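Long-range contacts in protein SMG-7 (Caenorhabditis elegans, PDB 3ZHE), which pairs with SMG-5 in a heterodimer whose unusual arrangement of two 14-3-3-like domains is required for efficient nonsense-mediated mRNA decay: residues B[183-188]-B[256-261]; B[179-184]-B[224-229]; B[7-12]-B[30-35]. All blocks are in the same frame, centred on the assembly; numbering follows the deposited sequence.

Interactions 1 and 2 meet on one helix, 180-191, and share Ser183 and Val184; their centres lie about 9 Å apart. Helix 180-191 packs against both helix 257-270 and helix 222-234, and those two partners also touch each other: Tyr226 OH of interaction 2 lies 2.6 Å from Met259 O of interaction 1, a probable but weak hydrogen bond. All four segments belong to the Est1 DNA/RNA-binding region. Interaction 3, near the N-terminus, is separate, with its centre about 42 Å from that of interaction 1 and about 47 Å from that of interaction 2, across the chain's centre from the latter. It alone has the partner chain within reach.

Interaction 1 (B[183-188]-B[256-261]); sequences SVYFHT and SKEMIV
Two first torsions set the contact up: Tyr185 holds CG anti to its backbone N (chi1 166°), which swings the ring toward helix 257-270, while Lys257 places CG between its N and carbonyl carbon and then runs fully extended past the phenol end of that ring. Three residues of 256-261 touch the ring. The CG methylene of Glu258 lies over one face, 4.0 Å from Tyr185 CG. Val261 comes to the edge, its CB lying in the ring plane 3.9 Å from Tyr185 CE1. Lys257 approaches obliquely, CE 3.9 Å from Tyr185 CZ. One turn on, Thr188 CG2 meets Val261 CG1 at 3.7 Å. Its OG1 turns back to Val184 O (2.7 Å), the carbonyl that also accepts Thr188 N from the opposite face of its plane. An alanine in place of Tyr185 is likely to open a gap between the two helices and leave Val261 and the Lys257 methylenes without their aromatic partner. The short helical segments cross at 49°, their axes 8.7 Å apart. No hydrogen bond spans the interface: Lys257 NZ forms its salt bridge with Asp360, and Tyr185 OH bonds weakly to Arg189. Between these segments of the Est1 family region the contact is therefore mostly van der Waals packing, centred on the Tyr185 ring with Thr188 against Val261 beside it.

Interaction 2 (B[179-184]-B[224-229]); sequences KNLESV and DLYLSC
Leu227 spreads its two methyls against helix 180-191. CD1 touches Asn180 CB at 3.6 Å, and CD2 reaches Val184 CG2, also at 3.6 Å, the valine and leucine side chains lying alongside and pointing opposite ways. The fork thus spans one turn of the opposing helix, and CD1 also approaches the backbone there, 4.1 Å from Leu181 N. Beside it a second pair forms: Leu181 CD1 lies 3.8 Å from Tyr226 CD2 and nearly as close to CE2, an oblique approach to the ring by a side chain that crosses the tyrosine at about a right angle. Leu181 gets there because its CG stands anti to the backbone N (chi1 174°), which carries the end of the side chain closer to the tyrosine than the direction of its first bond alone would suggest. No hydrogen bond crosses between the segments; the touching side-chain atoms are carbons, and the closest pair of CA atoms, those of Leu181 and Leu227, stays 7.0 Å apart. Held off by these side chains, the segment axes pass at 10.4 Å with 47° between their directions.

A second shell of contacts helps to position them. Tyr226 OH makes a weak hydrogen bond to Met259 O, which ties the far end of the ring to helix 257-270, and Phe211 packs on both Asn180 and Leu227. Ser228 OG, on the same helix as Leu227, hydrogen-bonds to Phe211 O, joining that helix to the loop carrying the phenylalanine. Around this junction in the helical Est1 family region, Leu204 and Ile207 of helix 200-209 pack on Val184, Pro262 of helix 257-270 touches both Val184 and Tyr226, and Ile249 of helix 243-253 lies against Tyr226.

Interaction 3 (B[7-12]-B[30-35]); sequences QLTVEL and MKMFVA
The flat group in the contact between Leu8 and Met32 is the peptide linking Leu8 to Thr9: no aromatic ring of either segment takes part, and the thioether of Met32 lies over one face of this peptide. Met32 CE sits above it, 4.0 Å from Leu8 C, and SD stays on the same face, 3.6 Å from Leu8 O. The same oxygen accepts hydrogen bonds from Leu12 N and His28 NE2. A bend at the last torsion of Met32 (chi3 64°) folds the methyl back over the peptide, leaving SD to meet Leu12 CD2 at 3.6 Å. Leu8 completes the packing with its branches: CD1 rests on Ala35 CB (3.8 Å), while CD2 meets the extended Lys31 chain at CE (3.9 Å).

The segments run nearly antiparallel, at 168° with axes 10.8 Å apart, in a helical hairpin at the N-terminus. Phe45 backs Met32 from helix 45-63, and Ile124 of the partner chain packs on Lys31. Glu11 OE1 stands 4.8 Å from Lys31 NZ, so any attraction there would probably be long-range; between the segments sulfur and aliphatic packing does the joining, and the His28 bond to Leu8 O adds a polar link between the same helices.

Interaction 1 (B[183-188]-B[256-261])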
ATOM      1  N   SER B 183      -5.205  10.501  25.842  1.00103.86           N
ATOM      2  CA  SER B 183      -5.733   9.188  26.184  1.00102.52           C
ATOM      3  C   SER B 183      -7.194   9.294  26.597  1.00 99.76           C
ATOM      4  O   SER B 183      -8.035   8.525  26.136  1.00101.13           O
ATOM      5  CB  SER B 183      -4.913   8.552  27.306  1.00101.57           C
ATOM      6  OG  SER B 183      -5.474   7.313  27.700  1.00100.07           O
ATOM      7  N   VAL B 184      -7.486  10.255  27.468  1.00 95.08           N
ATOM      8  CA  VAL B 184      -8.852  10.502  27.912  1.00 90.34           C
ATOM      9  C   VAL B 184      -9.755  10.827  26.728  1.00 90.23           C
ATOM     10  O   VAL B 184     -10.841  10.256  26.588  1.00 85.04           O
ATOM     11  CB  VAL B 184      -8.910  11.648  28.939  1.00 88.75           C
ATOM     12  CG1 VAL B 184     -10.346  12.085  29.171  1.00 75.24           C
ATOM     13  CG2 VAL B 184      -8.259  11.214  30.241  1.00 89.89           C
ATOM     14  N   TYR B 185      -9.292  11.734  25.872  1.00 93.64           N
ATOM     15  CA  TYR B 185     -10.042  12.106  24.674  1.00 90.90           C
ATOM     16  C   TYR B 185     -10.370  10.900  23.789  1.00 88.38           C
ATOM     17  O   TYR B 185     -11.528  10.682  23.414  1.00 85.03           O
ATOM     18  CB  TYR B 185      -9.277  13.161  23.872  1.00 87.89           C
ATOM     19  CG  TYR B 185      -9.804  13.352  22.471  1.00 82.12           C
ATOM     20  CD1 TYR B 185     -11.065  13.886  22.253  1.00 81.48           C
ATOM     21  CD2 TYR B 185      -9.043  12.994  21.366  1.00 82.15           C
ATOM     22  CE1 TYR B 185     -11.557  14.059  20.975  1.00 82.46           C
ATOM     23  CE2 TYR B 185      -9.524  13.164  20.083  1.00 85.69           C
ATOM     24  CZ  TYR B 185     -10.782  13.697  19.894  1.00 84.35           C
ATOM     25  OH  TYR B 185     -11.269  13.871  18.621  1.00 82.51           O
ATOM     26  N   PHE B 186      -9.342  10.120  23.467  1.00 84.75           N
ATOM     27  CA  PHE B 186      -9.498   8.935  22.630  1.00 87.19           C
ATOM     28  C   PHE B 186     -10.442   7.901  23.243  1.00 93.05           C
ATOM     29  O   PHE B 186     -11.312   7.369  22.554  1.00 99.13           O
ATOM     30  CB  PHE B 186      -8.138   8.299  22.346  1.00 86.97           C
ATOM     31  CG  PHE B 186      -7.344   9.004  21.281  1.00 91.11           C
ATOM     32  CD1 PHE B 186      -7.942   9.393  20.094  1.00 92.01           C
ATOM     33  CD2 PHE B 186      -5.998   9.277  21.469  1.00 91.08           C
ATOM     34  CE1 PHE B 186      -7.212  10.041  19.110  1.00 90.84           C
ATOM     35  CE2 PHE B 186      -5.263   9.927  20.490  1.00 92.12           C
ATOM     36  CZ  PHE B 186      -5.871  10.309  19.310  1.00 93.58           C
ATOM     37  N   HIS B 187     -10.263   7.610  24.530  1.00 87.64           N
ATOM     38  CA  HIS B 187     -11.131   6.664  25.227  1.00 83.37           C
ATOM     39  C   HIS B 187     -12.582   7.144  25.211  1.00 83.13           C
ATOM     40  O   HIS B 187     -13.512   6.343  25.095  1.00 81.84           O
ATOM     41  CB  HIS B 187     -10.661   6.439  26.671  1.00 81.24           C
ATOM     42  CG  HIS B 187      -9.497   5.501  26.796  1.00 83.03           C
ATOM     43  ND1 HIS B 187      -9.608   4.143  26.592  1.00 77.03           N
ATOM     44  CD2 HIS B 187      -8.203   5.727  27.127  1.00 77.34           C
ATOM     45  CE1 HIS B 187      -8.429   3.573  26.779  1.00 91.00           C
ATOM     46  NE2 HIS B 187      -7.561   4.512  27.103  1.00 78.53           N
ATOM     47  N   THR B 188     -12.766   8.456  25.325  1.00 84.28           N
ATOM     48  CA  THR B 188     -14.098   9.050  25.261  1.00 84.39           C
ATOM     49  C   THR B 188     -14.722   8.841  23.879  1.00 85.94           C
ATOM     50  O   THR B 188     -15.882   8.419  23.765  1.00 86.03           O
ATOM     51  CB  THR B 188     -14.056  10.555  25.597  1.00 82.68           C
ATOM     52  OG1 THR B 188     -13.526  10.739  26.915  1.00 82.64           O
ATOM     53  CG2 THR B 188     -15.450  11.158  25.533  1.00 78.62           C
ATOM     54  N   SER B 256      -9.427  23.573  22.733  1.00110.60           N
ATOM     55  CA  SER B 256      -9.037  22.169  22.644  1.00113.87           C
ATOM     56  C   SER B 256     -10.213  21.198  22.735  1.00103.79           C
ATOM     57  O   SER B 256     -10.917  21.148  23.745  1.00100.68           O
ATOM     58  CB  SER B 256      -7.993  21.833  23.712  1.00124.15           C
ATOM     59  OG  SER B 256      -6.809  22.589  23.523  1.00133.31           O
ATOM     60  N   LYS B 257     -10.408  20.426  21.670  1.00100.63           N
ATOM     61  CA  LYS B 257     -11.445  19.400  21.620  1.00 98.06           C
ATOM     62  C   LYS B 257     -11.182  18.304  22.648  1.00102.79           C
ATOM     63  O   LYS B 257     -12.105  17.618  23.091  1.00101.36           O
ATOM     64  CB  LYS B 257     -11.506  18.778  20.221  1.00 96.97           C
ATOM     65  CG  LYS B 257     -10.225  18.053  19.818  1.00 97.66           C
ATOM     66  CD  LYS B 257     -10.337  17.360  18.469  1.00 94.89           C
ATOM     67  CE  LYS B 257      -9.028  16.662  18.117  1.00 94.44           C
ATOM     68  NZ  LYS B 257      -9.069  15.976  16.796  1.00 96.65           N
ATOM     69  N   GLU B 258      -9.917  18.151  23.031  1.00108.98           N
ATOM     70  CA  GLU B 258      -9.496  17.088  23.939  1.00113.06           C
ATOM     71  C   GLU B 258      -9.899  17.375  25.386  1.00114.29           C
ATOM     72  O   GLU B 258      -9.612  16.593  26.292  1.00120.51           O
ATOM     73  CB  GLU B 258      -7.986  16.870  23.825  1.00121.86           C
ATOM     74  CG  GLU B 258      -7.527  16.594  22.400  1.00130.61           C
ATOM     75  CD  GLU B 258      -6.022  16.461  22.272  1.00140.05           C
ATOM     76  OE1 GLU B 258      -5.308  16.678  23.275  1.00143.14           O
ATOM     77  OE2 GLU B 258      -5.551  16.138  21.161  1.00143.85           O
ATOM     78  N   MET B 259     -10.564  18.508  25.583  1.00107.41           N
ATOM     79  CA  MET B 259     -11.136  18.866  26.872  1.00 96.53           C
ATOM     80  C   MET B 259     -12.653  18.971  26.747  1.00 94.43           C
ATOM     81  O   MET B 259     -13.391  18.577  27.651  1.00 97.87           O
ATOM     82  CB  MET B 259     -10.562  20.195  27.371  1.00 90.33           C
ATOM     83  CG  MET B 259      -9.114  20.133  27.833  1.00 91.43           C
ATOM     84  SD  MET B 259      -8.565  21.697  28.545  1.00110.84           S
ATOM     85  CE  MET B 259      -6.869  21.309  28.974  1.00101.32           C
ATOM     86  N   ILE B 260     -13.109  19.499  25.614  1.00 89.90           N
ATOM     87  CA  ILE B 260     -14.535  19.678  25.359  1.00 86.45           C
ATOM     88  C   ILE B 260     -15.266  18.348  25.201  1.00 86.50           C
ATOM     89  O   ILE B 260     -16.298  18.122  25.835  1.00 89.20           O
ATOM     90  CB  ILE B 260     -14.780  20.556  24.115  1.00 87.25           C
ATOM     91  CG1 ILE B 260     -14.276  21.980  24.363  1.00 89.09           C
ATOM     92  CG2 ILE B 260     -16.259  20.567  23.748  1.00 84.94           C
ATOM     93  CD1 ILE B 260     -14.862  22.627  25.603  1.00 82.32           C
ATOM     94  N   VAL B 261     -14.729  17.472  24.355  1.00 91.12           N
ATOM     95  CA  VAL B 261     -15.329  16.155  24.124  1.00 88.99           C
ATOM     96  C   VAL B 261     -15.468  15.288  25.389  1.00 84.85           C
ATOM     97  O   VAL B 261     -16.547  14.746  25.639  1.00 84.62           O
ATOM     98  CB  VAL B 261     -14.617  15.377  22.980  1.00101.21           C
ATOM     99  CG1 VAL B 261     -14.918  13.888  23.066  1.00100.68           C
ATOM    100  CG2 VAL B 261     -15.023  15.933  21.626  1.00101.39           C
TER

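Interaction 2 (B[179-184]-B[224-229])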
ATOM      1  N   LYS B 179       0.901  10.230  27.640  1.00104.96           N
ATOM      2  CA  LYS B 179       0.048  11.347  27.252  1.00 98.04           C
ATOM      3  C   LYS B 179      -1.375  11.086  27.732  1.00 94.79           C
ATOM      4  O   LYS B 179      -2.202  10.555  26.993  1.00 92.77           O
ATOM      5  CB  LYS B 179       0.072  11.537  25.735  1.00 95.00           C
ATOM      6  N   ASN B 180      -1.652  11.464  28.976  1.00 92.13           N
ATOM      7  CA  ASN B 180      -2.927  11.140  29.614  1.00 88.05           C
ATOM      8  C   ASN B 180      -4.144  11.879  29.054  1.00 86.34           C
ATOM      9  O   ASN B 180      -5.227  11.303  28.957  1.00 82.56           O
ATOM     10  CB  ASN B 180      -2.834  11.337  31.130  1.00 93.65           C
ATOM     11  CG  ASN B 180      -2.133  10.186  31.825  1.00106.51           C
ATOM     12  OD1 ASN B 180      -2.267   9.030  31.424  1.00113.92           O
ATOM     13  ND2 ASN B 180      -1.380  10.497  32.874  1.00109.62           N
ATOM     14  N   LEU B 181      -3.966  13.147  28.695  1.00 91.81           N
ATOM     15  CA  LEU B 181      -5.062  13.966  28.177  1.00 91.85           C
ATOM     16  C   LEU B 181      -5.634  13.389  26.882  1.00 88.58           C
ATOM     17  O   LEU B 181      -6.842  13.128  26.768  1.00 83.75           O
ATOM     18  CB  LEU B 181      -4.575  15.398  27.943  1.00 98.14           C
ATOM     19  CG  LEU B 181      -5.543  16.366  27.262  1.00100.40           C
ATOM     20  CD1 LEU B 181      -6.796  16.554  28.100  1.00 99.97           C
ATOM     21  CD2 LEU B 181      -4.863  17.701  26.998  1.00102.50           C
ATOM     22  N   GLU B 182      -4.746  13.197  25.911  1.00 92.96           N
ATOM     23  CA  GLU B 182      -5.094  12.594  24.632  1.00 97.03           C
ATOM     24  C   GLU B 182      -5.700  11.213  24.835  1.00103.77           C
ATOM     25  O   GLU B 182      -6.593  10.803  24.093  1.00106.62           O
ATOM     26  CB  GLU B 182      -3.854  12.491  23.743  1.00 90.51           C
ATOM     27  N   SER B 183      -5.205  10.501  25.842  1.00103.86           N
ATOM     28  CA  SER B 183      -5.733   9.188  26.184  1.00102.52           C
ATOM     29  C   SER B 183      -7.194   9.294  26.597  1.00 99.76           C
ATOM     30  O   SER B 183      -8.035   8.525  26.136  1.00101.13           O
ATOM     31  CB  SER B 183      -4.913   8.552  27.306  1.00101.57           C
ATOM     32  OG  SER B 183      -5.474   7.313  27.700  1.00100.07           O
ATOM     33  N   VAL B 184      -7.486  10.255  27.468  1.00 95.08           N
ATOM     34  CA  VAL B 184      -8.852  10.502  27.912  1.00 90.34           C
ATOM     35  C   VAL B 184      -9.755  10.827  26.728  1.00 90.23           C
ATOM     36  O   VAL B 184     -10.841  10.256  26.588  1.00 85.04           O
ATOM     37  CB  VAL B 184      -8.910  11.648  28.939  1.00 88.75           C
ATOM     38  CG1 VAL B 184     -10.346  12.085  29.171  1.00 75.24           C
ATOM     39  CG2 VAL B 184      -8.259  11.214  30.241  1.00 89.89           C
ATOM     40  N   ASP B 224      -2.975  18.773  33.316  1.00105.48           N
ATOM     41  CA  ASP B 224      -3.088  17.956  34.514  1.00109.26           C
ATOM     42  C   ASP B 224      -4.176  18.499  35.430  1.00106.62           C
ATOM     43  O   ASP B 224      -4.927  17.736  36.037  1.00101.45           O
ATOM     44  CB  ASP B 224      -1.747  17.902  35.245  1.00114.05           C
ATOM     45  CG  ASP B 224      -0.713  17.083  34.499  1.00115.49           C
ATOM     46  OD1 ASP B 224      -0.711  17.109  33.248  1.00112.32           O
ATOM     47  OD2 ASP B 224       0.092  16.401  35.166  1.00121.20           O
ATOM     48  N   LEU B 225      -4.258  19.822  35.516  1.00108.23           N
ATOM     49  CA  LEU B 225      -5.304  20.477  36.288  1.00110.62           C
ATOM     50  C   LEU B 225      -6.674  20.104  35.733  1.00110.87           C
ATOM     51  O   LEU B 225      -7.591  19.772  36.491  1.00111.00           O
ATOM     52  CB  LEU B 225      -5.115  21.994  36.265  1.00110.28           C
ATOM     53  CG  LEU B 225      -6.032  22.790  37.192  1.00106.21           C
ATOM     54  CD1 LEU B 225      -5.754  22.423  38.639  1.00107.76           C
ATOM     55  CD2 LEU B 225      -5.860  24.284  36.969  1.00106.08           C
ATOM     56  N   TYR B 226      -6.805  20.149  34.408  1.00108.70           N
ATOM     57  CA  TYR B 226      -8.046  19.733  33.760  1.00106.38           C
ATOM     58  C   TYR B 226      -8.382  18.290  34.102  1.00108.80           C
ATOM     59  O   TYR B 226      -9.540  17.957  34.349  1.00107.54           O
ATOM     60  CB  TYR B 226      -7.972  19.891  32.239  1.00101.62           C
ATOM     61  CG  TYR B 226      -9.107  19.187  31.521  1.00 99.68           C
ATOM     62  CD1 TYR B 226     -10.374  19.756  31.454  1.00 99.51           C
ATOM     63  CD2 TYR B 226      -8.916  17.945  30.925  1.00 97.98           C
ATOM     64  CE1 TYR B 226     -11.415  19.112  30.808  1.00 99.65           C
ATOM     65  CE2 TYR B 226      -9.952  17.294  30.279  1.00 94.44           C
ATOM     66  CZ  TYR B 226     -11.199  17.882  30.223  1.00 97.01           C
ATOM     67  OH  TYR B 226     -12.232  17.241  29.580  1.00 95.24           O
ATOM     68  N   LEU B 227      -7.365  17.435  34.106  1.00106.95           N
ATOM     69  CA  LEU B 227      -7.564  16.022  34.409  1.00104.53           C
ATOM     70  C   LEU B 227      -8.070  15.807  35.832  1.00114.25           C
ATOM     71  O   LEU B 227      -9.061  15.106  36.044  1.00116.35           O
ATOM     72  CB  LEU B 227      -6.280  15.224  34.166  1.00 98.71           C
ATOM     73  CG  LEU B 227      -6.045  14.804  32.716  1.00 96.58           C
ATOM     74  CD1 LEU B 227      -4.834  13.897  32.610  1.00 97.27           C
ATOM     75  CD2 LEU B 227      -7.284  14.119  32.162  1.00 91.10           C
ATOM     76  N   SER B 228      -7.391  16.418  36.798  1.00118.57           N
ATOM     77  CA  SER B 228      -7.787  16.317  38.199  1.00118.47           C
ATOM     78  C   SER B 228      -9.192  16.866  38.436  1.00114.97           C
ATOM     79  O   SER B 228      -9.971  16.283  39.188  1.00111.89           O
ATOM     80  CB  SER B 228      -6.780  17.039  39.100  1.00120.55           C
ATOM     81  OG  SER B 228      -5.571  16.307  39.208  1.00122.58           O
ATOM     82  N   CYS B 229      -9.515  17.984  37.790  1.00113.10           N
ATOM     83  CA  CYS B 229     -10.826  18.599  37.982  1.00105.88           C
ATOM     84  C   CYS B 229     -11.959  17.800  37.336  1.00 97.75           C
ATOM     85  O   CYS B 229     -13.026  17.637  37.929  1.00 96.89           O
ATOM     86  CB  CYS B 229     -10.826  20.051  37.499  1.00106.71           C
ATOM     87  SG  CYS B 229      -9.819  21.151  38.524  1.00130.50           S
TER

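Interaction 3 (B[7-12]-B[30-35])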
ATOM      1  N   GLN B   7     -21.861 -24.918   1.153  1.00102.94           N
ATOM      2  CA  GLN B   7     -20.984 -26.075   1.293  1.00102.56           C
ATOM      3  C   GLN B   7     -19.715 -25.678   2.039  1.00102.12           C
ATOM      4  O   GLN B   7     -19.299 -26.355   2.981  1.00105.86           O
ATOM      5  CB  GLN B   7     -20.644 -26.663  -0.079  1.00110.91           C
ATOM      6  CG  GLN B   7     -19.750 -27.894  -0.031  1.00118.26           C
ATOM      7  CD  GLN B   7     -20.458 -29.124   0.507  1.00125.89           C
ATOM      8  OE1 GLN B   7     -21.676 -29.128   0.690  1.00128.25           O
ATOM      9  NE2 GLN B   7     -19.693 -30.181   0.758  1.00126.21           N
ATOM     10  N   LEU B   8     -19.118 -24.567   1.619  1.00103.14           N
ATOM     11  CA  LEU B   8     -17.945 -24.022   2.292  1.00 99.60           C
ATOM     12  C   LEU B   8     -18.260 -23.688   3.748  1.00 91.09           C
ATOM     13  O   LEU B   8     -17.391 -23.779   4.613  1.00 84.39           O
ATOM     14  CB  LEU B   8     -17.436 -22.778   1.559  1.00 98.77           C
ATOM     15  CG  LEU B   8     -16.882 -22.998   0.149  1.00 97.99           C
ATOM     16  CD1 LEU B   8     -16.709 -21.677  -0.585  1.00 97.17           C
ATOM     17  CD2 LEU B   8     -15.564 -23.759   0.198  1.00 98.69           C
ATOM     18  N   THR B   9     -19.508 -23.308   4.012  1.00 92.01           N
ATOM     19  CA  THR B   9     -19.948 -22.973   5.363  1.00 95.48           C
ATOM     20  C   THR B   9     -19.984 -24.218   6.243  1.00 96.27           C
ATOM     21  O   THR B   9     -19.495 -24.204   7.374  1.00 95.82           O
ATOM     22  CB  THR B   9     -21.346 -22.316   5.367  1.00 97.69           C
ATOM     23  OG1 THR B   9     -21.358 -21.195   4.474  1.00101.69           O
ATOM     24  CG2 THR B   9     -21.715 -21.850   6.769  1.00 93.05           C
ATOM     25  N   VAL B  10     -20.572 -25.289   5.717  1.00 97.47           N
ATOM     26  CA  VAL B  10     -20.609 -26.565   6.428  1.00 96.57           C
ATOM     27  C   VAL B  10     -19.193 -27.065   6.691  1.00 96.16           C
ATOM     28  O   VAL B  10     -18.872 -27.502   7.799  1.00 87.29           O
ATOM     29  CB  VAL B  10     -21.385 -27.636   5.636  1.00 94.06           C
ATOM     30  CG1 VAL B  10     -21.239 -28.999   6.296  1.00 95.60           C
ATOM     31  CG2 VAL B  10     -22.851 -27.251   5.515  1.00 89.00           C
ATOM     32  N   GLU B  11     -18.349 -26.985   5.667  1.00101.53           N
ATOM     33  CA  GLU B  11     -16.951 -27.383   5.788  1.00101.84           C
ATOM     34  C   GLU B  11     -16.224 -26.536   6.829  1.00 98.51           C
ATOM     35  O   GLU B  11     -15.299 -27.009   7.491  1.00102.68           O
ATOM     36  CB  GLU B  11     -16.249 -27.277   4.432  1.00102.18           C
ATOM     37  CG  GLU B  11     -16.793 -28.228   3.378  1.00106.91           C
ATOM     38  CD  GLU B  11     -16.403 -27.824   1.971  1.00113.32           C
ATOM     39  OE1 GLU B  11     -15.733 -26.781   1.817  1.00117.38           O
ATOM     40  OE2 GLU B  11     -16.767 -28.546   1.018  1.00117.59           O
ATOM     41  N   LEU B  12     -16.650 -25.285   6.971  1.00 92.83           N
ATOM     42  CA  LEU B  12     -16.058 -24.386   7.955  1.00 88.28           C
ATOM     43  C   LEU B  12     -16.470 -24.786   9.366  1.00 93.75           C
ATOM     44  O   LEU B  12     -15.639 -24.853  10.272  1.00 94.24           O
ATOM     45  CB  LEU B  12     -16.471 -22.938   7.686  1.00 83.94           C
ATOM     46  CG  LEU B  12     -16.009 -21.912   8.724  1.00 78.17           C
ATOM     47  CD1 LEU B  12     -14.493 -21.755   8.699  1.00 79.23           C
ATOM     48  CD2 LEU B  12     -16.696 -20.569   8.522  1.00 70.93           C
ATOM     49  N   MET B  30      -9.580 -17.923   4.751  1.00 72.78           N
ATOM     50  CA  MET B  30      -8.954 -17.292   3.592  1.00 65.54           C
ATOM     51  C   MET B  30      -9.602 -17.785   2.303  1.00 64.80           C
ATOM     52  O   MET B  30      -9.902 -16.996   1.396  1.00 65.59           O
ATOM     53  CB  MET B  30      -7.452 -17.582   3.565  1.00 65.40           C
ATOM     54  CG  MET B  30      -6.644 -16.796   4.580  1.00 62.72           C
ATOM     55  SD  MET B  30      -4.940 -17.371   4.676  1.00 79.08           S
ATOM     56  CE  MET B  30      -4.170 -16.003   5.534  1.00115.92           C
ATOM     57  N   LYS B  31      -9.814 -19.096   2.230  1.00 64.95           N
ATOM     58  CA  LYS B  31     -10.456 -19.695   1.065  1.00 65.21           C
ATOM     59  C   LYS B  31     -11.868 -19.150   0.867  1.00 68.02           C
ATOM     60  O   LYS B  31     -12.275 -18.850  -0.257  1.00 69.71           O
ATOM     61  CB  LYS B  31     -10.493 -21.218   1.195  1.00 67.97           C
ATOM     62  CG  LYS B  31     -11.162 -21.913   0.023  1.00 66.36           C
ATOM     63  CD  LYS B  31     -11.174 -23.421   0.194  1.00 92.04           C
ATOM     64  CE  LYS B  31     -11.898 -24.083  -0.966  1.00 91.64           C
ATOM     65  NZ  LYS B  31     -11.967 -25.562  -0.814  1.00 94.94           N
ATOM     66  N   MET B  32     -12.610 -19.020   1.962  1.00 72.16           N
ATOM     67  CA  MET B  32     -13.960 -18.465   1.908  1.00 78.88           C
ATOM     68  C   MET B  32     -13.940 -16.977   1.554  1.00 86.31           C
ATOM     69  O   MET B  32     -14.895 -16.456   0.977  1.00 85.12           O
ATOM     70  CB  MET B  32     -14.704 -18.701   3.227  1.00 80.26           C
ATOM     71  CG  MET B  32     -14.897 -20.173   3.575  1.00 80.32           C
ATOM     72  SD  MET B  32     -16.002 -20.442   4.975  1.00105.75           S
ATOM     73  CE  MET B  32     -17.544 -19.802   4.324  1.00 68.93           C
ATOM     74  N   PHE B  33     -12.849 -16.298   1.901  1.00 90.73           N
ATOM     75  CA  PHE B  33     -12.681 -14.891   1.553  1.00 85.31           C
ATOM     76  C   PHE B  33     -12.508 -14.738   0.047  1.00 79.94           C
ATOM     77  O   PHE B  33     -13.247 -13.996  -0.601  1.00 80.35           O
ATOM     78  CB  PHE B  33     -11.477 -14.285   2.281  1.00 83.32           C
ATOM     79  CG  PHE B  33     -11.845 -13.401   3.442  1.00 80.00           C
ATOM     80  CD1 PHE B  33     -12.351 -12.127   3.234  1.00 81.01           C
ATOM     81  CD2 PHE B  33     -11.670 -13.841   4.742  1.00 78.75           C
ATOM     82  CE1 PHE B  33     -12.685 -11.315   4.307  1.00 80.78           C
ATOM     83  CE2 PHE B  33     -12.001 -13.036   5.816  1.00 81.45           C
ATOM     84  CZ  PHE B  33     -12.508 -11.772   5.599  1.00 83.16           C
ATOM     85  N   VAL B  34     -11.529 -15.452  -0.500  1.00 78.44           N
ATOM     86  CA  VAL B  34     -11.268 -15.439  -1.938  1.00 77.36           C
ATOM     87  C   VAL B  34     -12.495 -15.889  -2.733  1.00 83.03           C
ATOM     88  O   VAL B  34     -12.799 -15.337  -3.795  1.00 87.19           O
ATOM     89  CB  VAL B  34     -10.056 -16.332  -2.284  1.00 71.39           C
ATOM     90  CG1 VAL B  34      -9.949 -16.553  -3.783  1.00 66.47           C
ATOM     91  CG2 VAL B  34      -8.773 -15.719  -1.734  1.00 68.77           C
ATOM     92  N   ALA B  35     -13.202 -16.882  -2.201  1.00 85.19           N
ATOM     93  CA  ALA B  35     -14.405 -17.409  -2.840  1.00 84.43           C
ATOM     94  C   ALA B  35     -15.493 -16.347  -3.001  1.00 84.33           C
ATOM     95  O   ALA B  35     -16.120 -16.247  -4.056  1.00 87.71           O
ATOM     96  CB  ALA B  35     -14.940 -18.599  -2.057  1.00 82.24           C
TER